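Local coordinates for putative tetR family transcriptional regulator (Streptomyces coelicolor A3, PDB 2Q24), which probably binds cis-regulatory DNA through a predicted helix-turn-helix motif and controls transcription, as expected of a dimeric TetR family regulator, at residues B[78-83]-B[91-96]. Numbering follows the deposited sequence. Where two conformers were deposited one is given.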
loop_
_atom_site.group_PDB
_atom_site.type_symbol
_atom_site.label_atom_id
_atom_site.label_comp_id
_atom_site.label_asym_id
_atom_site.label_seq_id
_atom_site.Cartn_x
_atom_site.Cartn_y
_atom_site.Cartn_z
ATOM N N PRO B 78 -5.426 -1.203 11.419
ATOM C CA PRO B 78 -5.575 -0.432 12.662
ATOM C C PRO B 78 -6.993 -0.517 13.286
ATOM O O PRO B 78 -7.125 -0.682 14.504
ATOM C CB PRO B 78 -5.190 1.013 12.249
ATOM C CG PRO B 78 -4.324 0.851 11.019
ATOM C CD PRO B 78 -4.910 -0.369 10.311
ATOM N N GLY B 79 -8.018 -0.376 12.457
ATOM C CA GLY B 79 -9.378 -0.447 12.935
ATOM C C GLY B 79 -9.709 -1.789 13.531
ATOM O O GLY B 79 -10.392 -1.858 14.579
ATOM N N LEU B 80 -9.254 -2.873 12.879
ATOM C CA LEU B 80 -9.521 -4.215 13.435
ATOM C C LEU B 80 -8.827 -4.426 14.793
ATOM O O LEU B 80 -9.412 -4.961 15.756
ATOM C CB LEU B 80 -9.130 -5.285 12.426
ATOM C CG LEU B 80 -10.040 -5.398 11.194
ATOM C CD1 LEU B 80 -9.360 -6.368 10.170
ATOM C CD2 LEU B 80 -11.479 -5.999 11.591
ATOM N N LEU B 81 -7.590 -3.940 14.895
ATOM C CA LEU B 81 -6.860 -4.033 16.171
ATOM C C LEU B 81 -7.434 -3.164 17.271
ATOM O O LEU B 81 -7.301 -3.482 18.472
ATOM C CB LEU B 81 -5.373 -3.746 15.983
ATOM C CG LEU B 81 -4.580 -4.861 15.279
ATOM C CD1 LEU B 81 -3.271 -4.199 14.837
ATOM C CD2 LEU B 81 -4.319 -6.109 16.179
ATOM N N ALA B 82 -8.121 -2.100 16.872
ATOM C CA ALA B 82 -8.840 -1.262 17.824
ATOM C C ALA B 82 -10.107 -1.929 18.370
ATOM O O ALA B 82 -10.503 -1.658 19.499
ATOM C CB ALA B 82 -9.197 0.058 17.175
ATOM N N GLU B 83 -10.747 -2.809 17.603
ATOM C CA GLU B 83 -12.042 -3.382 18.007
ATOM C C GLU B 83 -11.996 -4.799 18.536
ATOM O O GLU B 83 -12.967 -5.254 19.150
ATOM C CB GLU B 83 -13.019 -3.443 16.831
ATOM C CG GLU B 83 -13.405 -2.103 16.227
ATOM C CD GLU B 83 -14.007 -1.131 17.231
ATOM O OE1 GLU B 83 -14.685 -1.585 18.215
ATOM O OE2 GLU B 83 -13.763 0.097 17.040
ATOM N N ARG B 91 -7.594 -13.184 12.660
ATOM C CA ARG B 91 -8.576 -14.085 12.060
ATOM C C ARG B 91 -9.524 -13.355 11.095
ATOM O O ARG B 91 -9.743 -13.802 9.984
ATOM C CB ARG B 91 -9.374 -14.807 13.178
ATOM C CG ARG B 91 -10.612 -15.610 12.715
ATOM C CD ARG B 91 -11.218 -16.464 13.842
ATOM N NE ARG B 91 -10.202 -17.166 14.660
ATOM C CZ ARG B 91 -9.771 -18.430 14.496
ATOM N NH1 ARG B 91 -10.253 -19.226 13.553
ATOM N NH2 ARG B 91 -8.849 -18.897 15.301
ATOM N N ALA B 92 -10.110 -12.229 11.549
ATOM C CA ALA B 92 -11.038 -11.470 10.672
ATOM C C ALA B 92 -10.320 -11.010 9.431
ATOM O O ALA B 92 -10.834 -11.111 8.300
ATOM C CB ALA B 92 -11.673 -10.297 11.413
ATOM N N TRP B 93 -9.098 -10.523 9.606
ATOM C CA TRP B 93 -8.342 -10.043 8.448
ATOM C C TRP B 93 -7.969 -11.149 7.460
ATOM O O TRP B 93 -7.970 -10.946 6.257
ATOM C CB TRP B 93 -7.076 -9.320 8.943
ATOM C CG TRP B 93 -6.289 -8.632 7.821
ATOM C CD1 TRP B 93 -6.425 -7.329 7.377
ATOM C CD2 TRP B 93 -5.267 -9.230 7.041
ATOM N NE1 TRP B 93 -5.519 -7.089 6.348
ATOM C CE2 TRP B 93 -4.803 -8.244 6.114
ATOM C CE3 TRP B 93 -4.698 -10.522 7.014
ATOM C CZ2 TRP B 93 -3.762 -8.499 5.217
ATOM C CZ3 TRP B 93 -3.641 -10.786 6.092
ATOM C CH2 TRP B 93 -3.213 -9.782 5.192
ATOM N N THR B 94 -7.627 -12.324 7.937
ATOM C CA THR B 94 -7.320 -13.411 7.042
ATOM C C THR B 94 -8.499 -13.778 6.121
ATOM O O THR B 94 -8.302 -14.161 5.026
ATOM C CB THR B 94 -6.787 -14.665 7.771
ATOM O OG1 THR B 94 -7.792 -15.247 8.564
ATOM C CG2 THR B 94 -5.562 -14.365 8.551
ATOM N N ARG B 95 -9.722 -13.654 6.608
ATOM C CA ARG B 95 -10.894 -13.816 5.731
ATOM C C ARG B 95 -10.904 -12.729 4.642
ATOM O O ARG B 95 -11.183 -13.015 3.470
ATOM C CB ARG B 95 -12.213 -13.862 6.551
ATOM C CG ARG B 95 -12.376 -15.113 7.379
ATOM C CD ARG B 95 -13.806 -15.296 8.058
ATOM N NE ARG B 95 -14.855 -14.985 7.108
ATOM C CZ ARG B 95 -15.488 -15.875 6.337
ATOM N NH1 ARG B 95 -15.215 -17.176 6.427
ATOM N NH2 ARG B 95 -16.418 -15.444 5.486
ATOM N N ARG B 96 -10.569 -11.494 5.014
ATOM C CA ARG B 96 -10.481 -10.394 4.024
ATOM C C ARG B 96 -9.357 -10.655 3.033
ATOM O O ARG B 96 -9.480 -10.347 1.842
ATOM C CB ARG B 96 -10.286 -9.016 4.714
ATOM C CG ARG B 96 -11.471 -8.612 5.636
ATOM C CD ARG B 96 -12.794 -8.619 4.875
ATOM N NE ARG B 96 -12.899 -7.476 4.009
ATOM C CZ ARG B 96 -13.448 -7.467 2.789
ATOM N NH1 ARG B 96 -13.939 -8.571 2.213
ATOM N NH2 ARG B 96 -13.494 -6.311 2.139
#
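Leu80, on the short helix 77-83, and Trp93, on the long helix 86-106, are the residues whose CA atoms come nearest, with 7.8 Å between Leu80 CA and Trp93 CA. The chain turns back soon after helix 77-83 and enters helix 86-106, and the two segments run in broadly opposing directions, well inclined to each other. No hydrogen bond links the segments; the join is plain apolar helix-to-helix packing and small, burying 112 Å² in all. Leu80 supplies a little over half of it, and the fork of a leucine suits the task because each methyl can meet a different residue. Its CG stands anti to the carbonyl carbon (chi1 -71°), which carries the branch across to the second helix. There CD1 rests 3.9 Å from CB of Trp93, while CD2 lies 4.3 Å from CB of Ala92, whose short side chain lets the leucine come close to the helix surface. CD1 also meets the indole at its edge, near the ring plane, 4.2 Å from Trp93 CD1, and the two side chains cross at about a right angle. The tryptophan is buried, and its one polar atom, NE1, is satisfied by the carbonyl oxygen of Leu73. Within this SbtR-like C-terminal region, helix 77-83 packs on helix 86-106 through Leu80, which also touches Ala89, and through Leu81 on Pro86 and Ala89, while the indole continues inward against Ile129, Leu133 and Leu136 of helix 125-142 and Leu159 of helix 152-165.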